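Long-range contacts in oxidoreductase (Thermotoga maritima, PDB 1ZH8), which probably catalyses the NADP(H)-dependent interconversion of an alcohol and a carbonyl compound, as a member of the GFO/IDH/MocA oxidoreductase family: residues 111-115 against 197-202; 134-138 against 308-313; 139-143 against 202-208; 214-219 against 322-326. All coordinates share one frame; numbering follows the deposited sequence.

Contact 1 (111-115 against 197-202); sequences CEKPI and SDGGVH. With NAP (NADP nicotinamide-adenine-dinucleotide phosphate), chain D.
Lys113 lays the end of its chain across the imidazole of His202 at about a right angle, with Lys113 CE 3.3 Å from His202 NE2. It is the middle residue of Glu112-Lys113-Pro114, the Glu-Lys-Pro motif of the GFO/IDH/MocA family. The motif lies at the C-terminal end of strand 108-112 of the Rossmann fold, runs into the loop beyond it and meets helix 195-211 beside the bound NADP. Lys113 CG sits between the backbone N and the carbonyl carbon (chi1 38°), and the chain bends again at chi2 and chi3. This folds NZ back to the helix. There NZ donates to Asp198 O at 2.7 Å, from a position tilted 28° out of the carbonyl plane. A salt bridge runs from the same NZ to Asp198 OD1, 3.0 Å away. The other carboxylate oxygen, OD2, pairs with Arg186. NZ also donates to NADP O2D at 3.3 Å. That ribose hydroxyl donates in turn to Lys113 O at 2.6 Å, so both the backbone and the side chain of the lysine hold the sugar. Val201 CG2 supports the lysine methylenes, 3.6 Å from Lys113 CE. The peptide bond before Pro114 is cis. The proline ring crosses Val201 at about a right angle, Pro114 CG lying 4.2 Å from Val201 CG2. His202 ND1 is bonded to Glu140, outside these segments. Glu112 OE2 bonds to His34. Glu112 OE1 faces the coenzyme and accepts a nearly straight bond (171°) from the carboxamide N7N of NADP at 3.2 Å.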
# COMPACT_ATOMS: atom_id res chain seq x y z
N CYS A 111 14.05 -28.37 -8.64
CA CYS A 111 12.75 -28.14 -9.21
C CYS A 111 12.40 -26.68 -9.11
O CYS A 111 12.64 -26.03 -8.09
CB CYS A 111 11.71 -28.98 -8.48
SG CYS A 111 10.03 -28.83 -9.14
N GLU A 112 11.81 -26.18 -10.18
CA GLU A 112 11.44 -24.78 -10.28
C GLU A 112 10.33 -24.40 -9.32
O GLU A 112 9.52 -25.24 -8.92
CB GLU A 112 11.06 -24.42 -11.72
CG GLU A 112 12.22 -23.92 -12.55
CD GLU A 112 12.74 -22.57 -12.06
OE1 GLU A 112 12.09 -21.95 -11.18
OE2 GLU A 112 13.81 -22.13 -12.52
N LYS A 113 10.31 -23.13 -8.95
CA LYS A 113 9.20 -22.56 -8.21
C LYS A 113 8.01 -22.45 -9.15
O LYS A 113 8.19 -22.50 -10.37
CB LYS A 113 9.57 -21.17 -7.66
CG LYS A 113 10.43 -20.28 -8.59
CD LYS A 113 9.77 -19.96 -9.95
CE LYS A 113 8.52 -19.12 -9.79
NZ LYS A 113 7.77 -18.96 -11.05
N PRO A 114 6.78 -22.33 -8.62
CA PRO A 114 6.40 -22.51 -7.20
C PRO A 114 6.59 -23.96 -6.77
O PRO A 114 6.55 -24.86 -7.63
CB PRO A 114 4.91 -22.14 -7.18
CG PRO A 114 4.69 -21.33 -8.50
CD PRO A 114 5.64 -21.93 -9.47
N ILE A 115 6.80 -24.19 -5.47
CA ILE A 115 6.91 -25.53 -4.95
C ILE A 115 5.79 -26.45 -5.50
O ILE A 115 6.08 -27.56 -5.94
CB ILE A 115 6.98 -25.56 -3.41
CG1 ILE A 115 7.30 -26.98 -2.91
CG2 ILE A 115 5.70 -25.04 -2.78
CD1 ILE A 115 7.28 -27.13 -1.38
N SER A 197 0.63 -16.46 -8.08
CA SER A 197 1.58 -17.42 -7.50
C SER A 197 2.84 -17.54 -8.35
O SER A 197 3.95 -17.63 -7.82
CB SER A 197 0.96 -18.81 -7.41
OG SER A 197 0.16 -18.93 -6.27
N ASP A 198 2.65 -17.56 -9.66
CA ASP A 198 3.74 -17.77 -10.59
C ASP A 198 4.88 -16.77 -10.34
O ASP A 198 6.02 -17.19 -10.11
CB ASP A 198 3.19 -17.72 -12.04
CG ASP A 198 4.27 -17.85 -13.09
OD1 ASP A 198 5.37 -18.36 -12.80
OD2 ASP A 198 4.00 -17.42 -14.23
N GLY A 199 4.56 -15.48 -10.32
CA GLY A 199 5.55 -14.46 -10.02
C GLY A 199 5.59 -14.07 -8.56
O GLY A 199 6.58 -13.54 -8.09
N GLY A 200 4.51 -14.32 -7.82
CA GLY A 200 4.42 -13.90 -6.42
C GLY A 200 5.40 -14.58 -5.46
O GLY A 200 5.97 -13.92 -4.56
N VAL A 201 5.61 -15.89 -5.64
CA VAL A 201 6.60 -16.59 -4.82
C VAL A 201 8.00 -15.89 -4.83
O VAL A 201 8.64 -15.77 -3.79
CB VAL A 201 6.64 -18.12 -5.10
CG1 VAL A 201 5.28 -18.73 -4.73
CG2 VAL A 201 7.01 -18.44 -6.56
N HIS A 202 8.43 -15.36 -5.97
CA HIS A 202 9.66 -14.56 -6.03
C HIS A 202 9.63 -13.39 -5.05
O HIS A 202 10.57 -13.21 -4.24
CB HIS A 202 9.88 -13.98 -7.43
CG HIS A 202 10.18 -15.01 -8.46
ND1 HIS A 202 11.23 -15.89 -8.35
CD2 HIS A 202 9.55 -15.30 -9.62
CE1 HIS A 202 11.24 -16.68 -9.40
NE2 HIS A 202 10.24 -16.35 -10.19
PA NAP D . 6.99 -23.87 -20.58
O1A NAP D . 7.69 -23.11 -21.64
O2A NAP D . 5.60 -24.23 -20.93
O5B NAP D . 7.88 -25.15 -20.20
C5B NAP D . 7.28 -26.34 -19.76
C4B NAP D . 7.94 -27.50 -20.48
O4B NAP D . 7.52 -28.73 -19.91
C3B NAP D . 7.54 -27.55 -21.95
O3B NAP D . 8.68 -27.99 -22.62
C2B NAP D . 6.47 -28.62 -21.94
O2B NAP D . 6.01 -29.30 -23.11
C1B NAP D . 7.08 -29.59 -20.95
N9A NAP D . 6.09 -30.54 -20.46
C8A NAP D . 4.74 -30.34 -20.27
N7A NAP D . 4.20 -31.49 -19.79
C5A NAP D . 5.20 -32.41 -19.68
C6A NAP D . 5.22 -33.73 -19.26
N6A NAP D . 4.12 -34.34 -18.87
N1A NAP D . 6.41 -34.42 -19.24
C2A NAP D . 7.56 -33.81 -19.66
N3A NAP D . 7.54 -32.50 -20.09
C4A NAP D . 6.38 -31.82 -20.10
O3 NAP D . 6.95 -22.99 -19.25
PN NAP D . 8.25 -22.38 -18.53
O1N NAP D . 9.55 -22.94 -19.02
O2N NAP D . 7.94 -20.96 -18.53
O5D NAP D . 8.12 -22.88 -17.00
C5D NAP D . 8.51 -24.16 -16.53
C4D NAP D . 8.85 -24.06 -15.05
O4D NAP D . 9.86 -23.07 -14.87
C3D NAP D . 7.64 -23.60 -14.23
O3D NAP D . 7.56 -24.30 -13.02
C2D NAP D . 7.89 -22.14 -13.95
O2D NAP D . 7.32 -21.71 -12.73
C1D NAP D . 9.41 -22.09 -13.94
N1N NAP D . 9.89 -20.75 -14.30
C2N NAP D . 10.68 -20.09 -13.41
C3N NAP D . 11.16 -18.81 -13.69
C7N NAP D . 12.21 -18.17 -12.81
O7N NAP D . 12.60 -16.87 -13.15
N7N NAP D . 12.74 -18.83 -11.76
C4N NAP D . 10.82 -18.21 -14.91
C5N NAP D . 10.01 -18.89 -15.83
C6N NAP D . 9.55 -20.18 -15.51
P2B NAP D . 6.63 -29.46 -24.58
O1X NAP D . 7.62 -30.61 -24.65
O2X NAP D . 7.35 -28.20 -25.02
O3X NAP D . 5.42 -29.74 -25.46

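Contact 2 (134-138 against 308-313); sequences KTVYI and NDLGSP. With EDO (1,2-ethanediol), chain G.
Gly311 O accepts a hydrogen bond from the backbone N of Ile138 at 2.8 Å. Tyr137 CA brings a C-H to the same oxygen, 3.5 Å away. The loop 308-313 thereby lines up beside strand 136-139, the last strand of the Rossmann sheet within this chain. Tyr137 CG is anti to the backbone N (chi1 -168°), which lays the ring over the loop. Gly311 CA stands almost above the ring centre, 3.3 Å from the centroid of Tyr137, in a CH-pi contact. The glycine fits because a side chain there would have to point into the ring. Tyr137 OH is hydrogen-bonded to Asp297 on helix 290-303. An alanine in place of Tyr137 would probably uncover Gly311, open a gap beside the loop and leave Asp297 without this partner. Asn308 ND2 lies 3.1 Å from Val136 O. Beside it, Val136 CG1 packs on Pro313 CG at 4.0 Å. Ser312 caps helix 313-329 through Gln315 N. A water lies between Ile138 O (2.6 Å) and Leu310 O, though it has more acceptors near it than protons to give. No charge pair crosses the contact; a backbone bond, a CH-pi contact and apolar packing hold the loop to the strand.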
# COMPACT_ATOMS: atom_id res chain seq x y z
N LYS A 134 17.85 -38.19 -0.32
CA LYS A 134 18.22 -37.41 -1.49
C LYS A 134 17.79 -35.95 -1.29
O LYS A 134 16.93 -35.66 -0.47
CB LYS A 134 17.53 -37.98 -2.72
CG LYS A 134 17.60 -39.50 -2.85
CD LYS A 134 19.02 -40.08 -2.75
CE LYS A 134 19.88 -39.72 -3.94
NZ LYS A 134 21.06 -40.63 -3.98
N THR A 135 18.40 -35.03 -2.04
CA THR A 135 18.07 -33.62 -1.92
C THR A 135 16.88 -33.24 -2.81
O THR A 135 16.86 -33.58 -4.01
CB THR A 135 19.26 -32.72 -2.30
OG1 THR A 135 20.38 -33.00 -1.44
CG2 THR A 135 18.88 -31.22 -2.17
N VAL A 136 15.88 -32.56 -2.21
CA VAL A 136 14.92 -31.78 -2.98
C VAL A 136 15.27 -30.31 -2.83
O VAL A 136 15.32 -29.78 -1.71
CB VAL A 136 13.46 -32.02 -2.57
CG1 VAL A 136 12.51 -31.17 -3.47
CG2 VAL A 136 13.12 -33.48 -2.68
N TYR A 137 15.51 -29.65 -3.96
CA TYR A 137 15.91 -28.27 -3.99
C TYR A 137 14.90 -27.51 -4.85
O TYR A 137 14.80 -27.78 -6.04
CB TYR A 137 17.31 -28.18 -4.58
CG TYR A 137 17.96 -26.83 -4.42
CD1 TYR A 137 17.52 -25.73 -5.17
CD2 TYR A 137 19.00 -26.65 -3.53
CE1 TYR A 137 18.12 -24.47 -5.01
CE2 TYR A 137 19.61 -25.41 -3.38
CZ TYR A 137 19.16 -24.33 -4.13
OH TYR A 137 19.75 -23.11 -3.97
N ILE A 138 14.12 -26.61 -4.24
CA ILE A 138 13.20 -25.76 -5.01
C ILE A 138 13.91 -24.48 -5.37
O ILE A 138 14.36 -23.74 -4.49
CB ILE A 138 11.90 -25.38 -4.27
CG1 ILE A 138 11.24 -26.59 -3.61
CG2 ILE A 138 10.93 -24.68 -5.27
CD1 ILE A 138 10.90 -27.77 -4.59
N ASN A 308 20.76 -27.22 3.33
CA ASN A 308 19.84 -26.69 2.33
C ASN A 308 18.95 -25.54 2.85
O ASN A 308 17.75 -25.73 3.04
CB ASN A 308 19.01 -27.83 1.72
CG ASN A 308 18.31 -27.42 0.44
OD1 ASN A 308 18.64 -26.39 -0.15
ND2 ASN A 308 17.35 -28.22 -0.02
N ASP A 309 19.53 -24.37 3.06
CA ASP A 309 18.76 -23.21 3.53
C ASP A 309 17.95 -22.57 2.42
O ASP A 309 16.76 -22.29 2.60
CB ASP A 309 19.67 -22.13 4.13
CG ASP A 309 20.43 -22.61 5.33
OD1 ASP A 309 20.33 -23.82 5.67
OD2 ASP A 309 21.15 -21.78 5.94
N LEU A 310 18.59 -22.33 1.28
CA LEU A 310 18.07 -21.45 0.27
C LEU A 310 17.25 -22.18 -0.78
O LEU A 310 16.42 -21.56 -1.42
CB LEU A 310 19.21 -20.70 -0.40
CG LEU A 310 20.20 -19.94 0.49
CD1 LEU A 310 21.17 -19.10 -0.35
CD2 LEU A 310 19.48 -19.06 1.51
N GLY A 311 17.50 -23.47 -0.97
CA GLY A 311 16.68 -24.30 -1.85
C GLY A 311 15.67 -25.11 -1.08
O GLY A 311 14.90 -25.86 -1.66
N SER A 312 15.69 -24.97 0.23
CA SER A 312 14.74 -25.63 1.14
C SER A 312 13.26 -25.65 0.71
O SER A 312 12.64 -24.60 0.49
CB SER A 312 14.84 -24.94 2.50
OG SER A 312 13.63 -25.06 3.20
N PRO A 313 12.69 -26.85 0.57
CA PRO A 313 11.25 -26.96 0.30
C PRO A 313 10.36 -26.17 1.28
O PRO A 313 9.37 -25.57 0.86
CB PRO A 313 10.99 -28.47 0.41
CG PRO A 313 12.28 -29.09 -0.01
CD PRO A 313 13.35 -28.17 0.58
C1 EDO G . 23.45 -35.29 0.64
O1 EDO G . 23.82 -35.52 -0.73
C2 EDO G . 21.96 -34.93 0.73
O2 EDO G . 21.19 -35.66 -0.24
O HOH W 1 13.70 -22.96 -2.14

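Contact 3 (139-143 against 202-208); sequences AENFR and HHAAAMR. With NAP (NADP nicotinamide-adenine-dinucleotide phosphate), chain D.
Two arginines bring their guanidinium groups together: Arg143 NH2 lies 3.1 Å from Arg208 NH1, at the edge of the Arg208 group, with the planes 78° apart. Both are donors and do not bond to each other. Asp319 of helix 313-329 joins them, OD2 taking Arg143 and OD1 taking Arg208, while Gln315 takes Arg208 NH2. Ala205 CB lies over a face of the Arg143 guanidinium, and a water links Arg143 NE to Ala205 O.

Nearer the coenzyme, two donors grip Glu140 OE2. The first torsion of Glu140 is extended (chi1 172°) and the chain then bends at chi2, which turns the carboxylate to His202. His202 ND1 reaches the syn lone pair of OE2 at 2.8 Å, and Phe142 N its anti lone pair at 2.9 Å. The carboxylate stands nearly square to the imidazole (89°). A leucine in place of Glu140 would probably leave both donors without this acceptor and the imidazole less fixed in rotation. His202 CB makes a CH-pi contact over one face of the Phe142 ring, 3.4 Å from the Phe142 centroid. Asn141 OD1 accepts from NADP N7N at 2.9 Å, so this turn helps to hold the carboxamide.

The turn follows strand 136-139 and leads into helix 146-156. Asn141 also touches helix 290-303, and helix 195-211 rests Ala206 and Met207 on Trp168 of strand 163-171.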
# COMPACT_ATOMS: atom_id res chain seq x y z
N ALA A 139 14.01 -24.25 -6.67
CA ALA A 139 14.93 -23.27 -7.23
C ALA A 139 14.27 -21.89 -7.24
O ALA A 139 13.67 -21.45 -8.26
CB ALA A 139 15.37 -23.70 -8.66
N GLU A 140 14.36 -21.24 -6.09
CA GLU A 140 13.79 -19.93 -5.93
C GLU A 140 14.93 -18.98 -6.11
O GLU A 140 15.70 -18.72 -5.17
CB GLU A 140 13.15 -19.79 -4.55
CG GLU A 140 12.69 -18.37 -4.23
CD GLU A 140 11.96 -17.71 -5.39
OE1 GLU A 140 10.77 -18.02 -5.60
OE2 GLU A 140 12.60 -16.90 -6.11
N ASN A 141 15.09 -18.49 -7.33
CA ASN A 141 16.30 -17.73 -7.65
C ASN A 141 16.37 -16.36 -6.94
O ASN A 141 17.46 -15.86 -6.69
CB ASN A 141 16.49 -17.60 -9.16
CG ASN A 141 15.36 -16.86 -9.80
OD1 ASN A 141 14.22 -17.32 -9.80
ND2 ASN A 141 15.66 -15.69 -10.31
N PHE A 142 15.23 -15.78 -6.58
CA PHE A 142 15.24 -14.52 -5.80
C PHE A 142 15.99 -14.62 -4.46
O PHE A 142 16.42 -13.61 -3.92
CB PHE A 142 13.82 -13.96 -5.58
CG PHE A 142 13.31 -13.09 -6.72
CD1 PHE A 142 13.48 -13.47 -8.06
CD2 PHE A 142 12.65 -11.88 -6.45
CE1 PHE A 142 13.01 -12.65 -9.13
CE2 PHE A 142 12.18 -11.04 -7.50
CZ PHE A 142 12.36 -11.44 -8.84
N ARG A 143 16.16 -15.83 -3.92
CA ARG A 143 17.00 -16.03 -2.73
C ARG A 143 18.49 -15.89 -3.02
O ARG A 143 19.32 -15.99 -2.12
CB ARG A 143 16.76 -17.40 -2.12
CG ARG A 143 16.04 -17.33 -0.84
CD ARG A 143 15.45 -18.68 -0.52
NE ARG A 143 14.10 -18.39 -0.16
CZ ARG A 143 13.03 -19.07 -0.51
NH1 ARG A 143 13.12 -20.17 -1.23
NH2 ARG A 143 11.86 -18.63 -0.10
N HIS A 202 8.43 -15.36 -5.97
CA HIS A 202 9.66 -14.56 -6.03
C HIS A 202 9.63 -13.39 -5.05
O HIS A 202 10.57 -13.21 -4.24
CB HIS A 202 9.88 -13.98 -7.43
CG HIS A 202 10.18 -15.01 -8.46
ND1 HIS A 202 11.23 -15.89 -8.35
CD2 HIS A 202 9.55 -15.30 -9.62
CE1 HIS A 202 11.24 -16.68 -9.40
NE2 HIS A 202 10.24 -16.35 -10.19
N HIS A 203 8.57 -12.61 -5.11
CA HIS A 203 8.43 -11.45 -4.25
C HIS A 203 8.35 -11.83 -2.74
O HIS A 203 8.99 -11.17 -1.90
CB HIS A 203 7.27 -10.58 -4.73
CG HIS A 203 7.23 -10.43 -6.23
ND1 HIS A 203 6.07 -10.57 -6.97
CD2 HIS A 203 8.22 -10.23 -7.14
CE1 HIS A 203 6.34 -10.43 -8.25
NE2 HIS A 203 7.64 -10.22 -8.39
N ALA A 204 7.63 -12.89 -2.40
CA ALA A 204 7.59 -13.34 -1.01
C ALA A 204 8.98 -13.78 -0.56
O ALA A 204 9.42 -13.50 0.57
CB ALA A 204 6.58 -14.48 -0.84
N ALA A 205 9.69 -14.47 -1.46
CA ALA A 205 11.02 -14.93 -1.14
C ALA A 205 11.88 -13.72 -0.73
O ALA A 205 12.51 -13.72 0.35
CB ALA A 205 11.63 -15.69 -2.30
N ALA A 206 11.84 -12.67 -1.55
CA ALA A 206 12.65 -11.48 -1.29
C ALA A 206 12.26 -10.78 0.00
O ALA A 206 13.12 -10.42 0.81
CB ALA A 206 12.60 -10.52 -2.47
N MSE A 207 10.97 -10.59 0.23
CA MSE A 207 10.52 -9.88 1.44
C MSE A 207 10.91 -10.67 2.70
O MSE A 207 11.32 -10.08 3.71
CB MSE A 207 9.02 -9.63 1.37
CG MSE A 207 8.66 -8.74 0.20
SE MSE A 207 6.77 -8.27 0.11
CE MSE A 207 6.10 -9.74 -1.04
N ARG A 208 10.80 -12.00 2.63
CA ARG A 208 11.17 -12.83 3.77
C ARG A 208 12.68 -12.80 4.00
O ARG A 208 13.15 -12.84 5.15
CB ARG A 208 10.65 -14.27 3.64
CG ARG A 208 9.12 -14.41 3.57
CD ARG A 208 8.68 -15.88 3.38
NE ARG A 208 9.37 -16.78 4.30
CZ ARG A 208 10.33 -17.64 3.93
NH1 ARG A 208 10.68 -17.74 2.67
NH2 ARG A 208 10.93 -18.41 4.84
PA NAP D . 6.99 -23.87 -20.58
O1A NAP D . 7.69 -23.11 -21.64
O2A NAP D . 5.60 -24.23 -20.93
O5B NAP D . 7.88 -25.15 -20.20
C5B NAP D . 7.28 -26.34 -19.76
C4B NAP D . 7.94 -27.50 -20.48
O4B NAP D . 7.52 -28.73 -19.91
C3B NAP D . 7.54 -27.55 -21.95
O3B NAP D . 8.68 -27.99 -22.62
C2B NAP D . 6.47 -28.62 -21.94
O2B NAP D . 6.01 -29.30 -23.11
C1B NAP D . 7.08 -29.59 -20.95
N9A NAP D . 6.09 -30.54 -20.46
C8A NAP D . 4.74 -30.34 -20.27
N7A NAP D . 4.20 -31.49 -19.79
C5A NAP D . 5.20 -32.41 -19.68
C6A NAP D . 5.22 -33.73 -19.26
N6A NAP D . 4.12 -34.34 -18.87
N1A NAP D . 6.41 -34.42 -19.24
C2A NAP D . 7.56 -33.81 -19.66
N3A NAP D . 7.54 -32.50 -20.09
C4A NAP D . 6.38 -31.82 -20.10
O3 NAP D . 6.95 -22.99 -19.25
PN NAP D . 8.25 -22.38 -18.53
O1N NAP D . 9.55 -22.94 -19.02
O2N NAP D . 7.94 -20.96 -18.53
O5D NAP D . 8.12 -22.88 -17.00
C5D NAP D . 8.51 -24.16 -16.53
C4D NAP D . 8.85 -24.06 -15.05
O4D NAP D . 9.86 -23.07 -14.87
C3D NAP D . 7.64 -23.60 -14.23
O3D NAP D . 7.56 -24.30 -13.02
C2D NAP D . 7.89 -22.14 -13.95
O2D NAP D . 7.32 -21.71 -12.73
C1D NAP D . 9.41 -22.09 -13.94
N1N NAP D . 9.89 -20.75 -14.30
C2N NAP D . 10.68 -20.09 -13.41
C3N NAP D . 11.16 -18.81 -13.69
C7N NAP D . 12.21 -18.17 -12.81
O7N NAP D . 12.60 -16.87 -13.15
N7N NAP D . 12.74 -18.83 -11.76
C4N NAP D . 10.82 -18.21 -14.91
C5N NAP D . 10.01 -18.89 -15.83
C6N NAP D . 9.55 -20.18 -15.51
P2B NAP D . 6.63 -29.46 -24.58
O1X NAP D . 7.62 -30.61 -24.65
O2X NAP D . 7.35 -28.20 -25.02
O3X NAP D . 5.42 -29.74 -25.46
O HOH W 2 13.49 -16.02 1.27

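Contact 4 (214-219 against 322-326); sequences IEWISA and FIEAC
The extended first torsion of Phe322 (chi1 171°) carries its ring out from helix 313-329 to the isoleucines of strand 214-222. Ile217 answers with a chi1 of 60°, which sets CG1 against Ala325 CB and CD1 at the helix backbone, while CG2 meets the ring. This is helix-on-sheet packing. The helix lies against one face of the mixed sheet of the C-terminal domain, with the axes of the two short segments 8.2 Å apart and their directions 42° from each other. No hydrogen bond crosses between the segments.

Ile214 CD1 touches Phe322 CD1 at 3.4 Å. Ile217 CG2 approaches the same ring, 3.7 Å from Phe322 CE1. The ring also meets Phe238 of strand 233-240 edge-to-face. Further along, Ile217 CG1 packs on Ala325 CB at 3.5 Å, and Ile217 CD1 ends 3.4 Å from Ala325 O. The backbones are closest where Ala219 faces Cys326, their CA atoms 5.0 Å apart, consistent with the small side chains of both.

Strand alternation turns Trp216 and Ser218 away from the helix. They face the second subunit, where Ser218 OG is hydrogen-bonded to Ser218 OG of that chain. One side of the strand thus serves the domain interior and the other the dimer. Helix 195-211 reaches Phe322 too, through Ala204 and Met207. Cys326 CB touches Ala219 CB at 3.7 Å, while its SG lies over one face of the Phe322 ring, offset toward the rim.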
# COMPACT_ATOMS: atom_id res chain seq x y z
N ILE A 214 6.32 -13.44 7.79
CA ILE A 214 5.12 -12.63 7.82
C ILE A 214 4.06 -13.27 8.73
O ILE A 214 3.81 -14.46 8.65
CB ILE A 214 4.58 -12.41 6.39
CG1 ILE A 214 5.61 -11.59 5.62
CG2 ILE A 214 3.29 -11.64 6.43
CD1 ILE A 214 5.73 -11.90 4.16
N GLU A 215 3.45 -12.46 9.60
CA GLU A 215 2.44 -12.94 10.55
C GLU A 215 1.03 -12.99 9.97
O GLU A 215 0.35 -14.00 10.06
CB GLU A 215 2.43 -12.10 11.81
CG GLU A 215 1.46 -12.63 12.88
CD GLU A 215 1.35 -11.73 14.10
OE1 GLU A 215 2.34 -11.64 14.84
OE2 GLU A 215 0.26 -11.15 14.34
N TRP A 216 0.58 -11.88 9.39
CA TRP A 216 -0.76 -11.82 8.84
C TRP A 216 -0.77 -10.94 7.62
O TRP A 216 0.06 -10.02 7.51
CB TRP A 216 -1.78 -11.33 9.89
CG TRP A 216 -1.55 -9.93 10.36
CD1 TRP A 216 -0.93 -9.54 11.51
CD2 TRP A 216 -1.96 -8.71 9.70
NE1 TRP A 216 -0.92 -8.16 11.61
CE2 TRP A 216 -1.54 -7.63 10.51
CE3 TRP A 216 -2.64 -8.42 8.51
CZ2 TRP A 216 -1.76 -6.29 10.16
CZ3 TRP A 216 -2.86 -7.08 8.16
CH2 TRP A 216 -2.43 -6.04 8.98
N ILE A 217 -1.71 -11.21 6.73
CA ILE A 217 -1.94 -10.40 5.55
C ILE A 217 -3.41 -10.11 5.42
O ILE A 217 -4.24 -10.82 5.99
CB ILE A 217 -1.50 -11.14 4.28
CG1 ILE A 217 -2.29 -12.44 4.12
CG2 ILE A 217 -0.05 -11.49 4.35
CD1 ILE A 217 -3.64 -12.30 3.45
N SER A 218 -3.72 -9.08 4.64
CA SER A 218 -5.08 -8.73 4.27
C SER A 218 -4.92 -8.22 2.85
O SER A 218 -4.12 -7.34 2.60
CB SER A 218 -5.59 -7.63 5.22
OG SER A 218 -6.82 -7.06 4.78
N ALA A 219 -5.64 -8.79 1.89
CA ALA A 219 -5.34 -8.47 0.50
C ALA A 219 -6.56 -8.54 -0.39
O ALA A 219 -7.52 -9.23 -0.08
CB ALA A 219 -4.25 -9.41 -0.04
N PHE A 322 2.27 -17.24 1.69
CA PHE A 322 2.03 -15.81 1.63
C PHE A 322 1.05 -15.46 0.50
O PHE A 322 0.05 -14.79 0.72
CB PHE A 322 3.35 -15.02 1.48
CG PHE A 322 3.14 -13.54 1.21
CD1 PHE A 322 3.01 -12.64 2.26
CD2 PHE A 322 3.05 -13.06 -0.09
CE1 PHE A 322 2.82 -11.28 2.03
CE2 PHE A 322 2.85 -11.70 -0.34
CZ PHE A 322 2.73 -10.81 0.72
N ILE A 323 1.34 -15.94 -0.71
CA ILE A 323 0.48 -15.66 -1.86
C ILE A 323 -0.88 -16.32 -1.71
O ILE A 323 -1.91 -15.67 -1.89
CB ILE A 323 1.13 -16.08 -3.20
CG1 ILE A 323 2.44 -15.29 -3.41
CG2 ILE A 323 0.18 -15.85 -4.36
CD1 ILE A 323 2.23 -13.82 -3.51
N GLU A 324 -0.91 -17.60 -1.34
CA GLU A 324 -2.20 -18.26 -1.15
C GLU A 324 -3.09 -17.51 -0.13
O GLU A 324 -4.29 -17.38 -0.33
CB GLU A 324 -2.03 -19.73 -0.80
CG GLU A 324 -3.36 -20.49 -0.72
CD GLU A 324 -3.21 -22.00 -0.75
OE1 GLU A 324 -2.20 -22.52 -1.29
OE2 GLU A 324 -4.12 -22.67 -0.25
N ALA A 325 -2.49 -17.00 0.95
CA ALA A 325 -3.23 -16.19 1.92
C ALA A 325 -3.85 -14.93 1.29
O ALA A 325 -5.02 -14.66 1.51
CB ALA A 325 -2.34 -15.81 3.09
N CYS A 326 -3.05 -14.17 0.54
CA CYS A 326 -3.52 -13.02 -0.22
C CYS A 326 -4.68 -13.31 -1.17
O CYS A 326 -5.63 -12.55 -1.24
CB CYS A 326 -2.39 -12.45 -1.05
SG CYS A 326 -1.12 -11.66 -0.08

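From the N terminus, contact 1 opens at 111-115, contact 2 at 134-138 and contact 3 at 139-143. Contact 1 closes first, at 197-202, and contact 3 follows at 202-208, so the two cross and share His202. Contact 2 stays open until 308-313. It crosses contact 1, and contact 3 nests inside its loop. Contact 4 opens at 214-219, after contacts 1 and 3 have closed, and ends at 322-326, crossing contact 2. Contacts 1 and 3 tie the Rossmann strands and NADP to helix 195-211. Contact 2 joins the sheet edge to the loop before helix 313-329, and contact 4 sets that helix on the C-terminal sheet.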